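Local coordinates for protein putative sulfatase yidJ (Bacteroides fragilis, PDB 2QZU) that belongs to the sulfatase family and probably hydrolyses sulfate esters at a metal-dependent active site, at residues Leu437-Arg440 and Thr441-Pro444. Sequence-based numbering, arbitrary orientation.
Sequences LFDR and TNDP
Asp439 OD1 is gripped by two backbone amides just downstream, Thr441 N at 3.0 Å and Asn442 N at 3.3 Å. Together with the bond from Asp443 N to Asp439 O (2.8 Å), this makes an Asx motif: the side chain takes the amides two and three residues on, while the carbonyl accepts from the amide four residues on, an alpha-turn. It bends the chain as it leaves strand 431-439, an outer strand of the four-stranded antiparallel sheet near the C-terminus, on the way to helix 455-471. With its CG trans to the backbone N (chi1 178°), Asp439 reaches forward to bring OD1 to the two amides; Thr441 N meets OD1 nearly head-on, whereas Asn442 N comes from above the carboxylate plane. Asp439 OD2 forms a salt bridge with Arg420 NH2 and takes a weak bond from Asn442 ND2 at 3.5 Å, the amide turned 66° from the carboxylate.

Asp443 OD1 accepts from Met447 N and OD2 from Asn448 N; Asp443 OD2 also sits 3.8 Å from Phe438 CD2, approaching the ring obliquely. Arg440 NH2 bonds instead to Thr418 O. One water ties the strand end to the turn, accepting from Asp439 N at 2.9 Å and donating to Asp443 OD2 at 2.8 Å.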
loop_
_atom_site.group_PDB
_atom_site.type_symbol
_atom_site.label_atom_id
_atom_site.label_comp_id
_atom_site.label_asym_id
_atom_site.label_seq_id
_atom_site.Cartn_x
_atom_site.Cartn_y
_atom_site.Cartn_z
ATOM N N LEU A 437 33.932 11.727 -0.630
ATOM C CA LEU A 437 34.943 10.702 -0.431
ATOM C C LEU A 437 34.756 10.036 0.924
ATOM O O LEU A 437 34.694 10.707 1.951
ATOM C CB LEU A 437 36.350 11.303 -0.520
ATOM C CG LEU A 437 37.518 10.342 -0.261
ATOM C CD1 LEU A 437 37.484 9.202 -1.269
ATOM C CD2 LEU A 437 38.837 11.101 -0.355
ATOM N N PHE A 438 34.648 8.712 0.914
ATOM C CA PHE A 438 34.490 7.948 2.145
ATOM C C PHE A 438 35.608 6.921 2.265
ATOM O O PHE A 438 35.946 6.244 1.291
ATOM C CB PHE A 438 33.157 7.187 2.167
ATOM C CG PHE A 438 31.945 8.065 2.210
ATOM C CD1 PHE A 438 31.038 8.065 1.150
ATOM C CD2 PHE A 438 31.685 8.867 3.316
ATOM C CE1 PHE A 438 29.884 8.853 1.198
ATOM C CE2 PHE A 438 30.542 9.657 3.374
ATOM C CZ PHE A 438 29.638 9.650 2.313
ATOM N N ASP A 439 36.178 6.819 3.460
ATOM C CA ASP A 439 37.224 5.845 3.749
ATOM C C ASP A 439 36.453 4.738 4.459
ATOM O O ASP A 439 36.155 4.850 5.646
ATOM C CB ASP A 439 38.263 6.443 4.703
ATOM C CG ASP A 439 39.360 5.456 5.068
ATOM O OD1 ASP A 439 39.099 4.233 5.057
ATOM O OD2 ASP A 439 40.481 5.903 5.381
ATOM N N ARG A 440 36.122 3.673 3.735
ATOM C CA ARG A 440 35.339 2.586 4.315
ATOM C C ARG A 440 36.047 1.746 5.377
ATOM O O ARG A 440 35.401 0.989 6.102
ATOM C CB ARG A 440 34.798 1.685 3.204
ATOM C CG ARG A 440 33.948 2.427 2.178
ATOM C CD ARG A 440 33.026 1.467 1.430
ATOM N NE ARG A 440 33.759 0.351 0.842
ATOM C CZ ARG A 440 34.539 0.440 -0.234
ATOM N NH1 ARG A 440 34.694 1.601 -0.861
ATOM N NH2 ARG A 440 35.177 -0.634 -0.672
ATOM N N THR A 441 37.364 1.877 5.474
ATOM C CA THR A 441 38.120 1.132 6.474
ATOM C C THR A 441 37.891 1.747 7.854
ATOM O O THR A 441 37.520 1.051 8.800
ATOM C CB THR A 441 39.630 1.148 6.162
ATOM O OG1 THR A 441 39.865 0.483 4.915
ATOM C CG2 THR A 441 40.414 0.440 7.266
ATOM N N ASN A 442 38.105 3.056 7.960
ATOM C CA ASN A 442 37.925 3.770 9.226
ATOM C C ASN A 442 36.486 4.238 9.427
ATOM O O ASN A 442 36.068 4.530 10.548
ATOM C CB ASN A 442 38.848 4.994 9.281
ATOM C CG ASN A 442 40.289 4.633 9.592
ATOM O OD1 ASN A 442 40.590 4.099 10.660
ATOM N ND2 ASN A 442 41.188 4.929 8.661
ATOM N N ASP A 443 35.737 4.304 8.333
ATOM C CA ASP A 443 34.355 4.773 8.355
ATOM C C ASP A 443 33.517 3.834 7.484
ATOM O O ASP A 443 33.033 4.221 6.421
ATOM C CB ASP A 443 34.343 6.213 7.816
ATOM C CG ASP A 443 32.949 6.800 7.685
ATOM O OD1 ASP A 443 32.095 6.555 8.560
ATOM O OD2 ASP A 443 32.721 7.540 6.702
ATOM N N PRO A 444 33.333 2.579 7.933
ATOM C CA PRO A 444 32.556 1.588 7.178
ATOM C C PRO A 444 31.104 1.952 6.878
ATOM O O PRO A 444 30.550 1.518 5.867
ATOM C CB PRO A 444 32.683 0.328 8.036
ATOM C CG PRO A 444 32.800 0.883 9.428
ATOM C CD PRO A 444 33.758 2.031 9.233
HETATM O O HOH W 1 35.129 8.491 5.583
#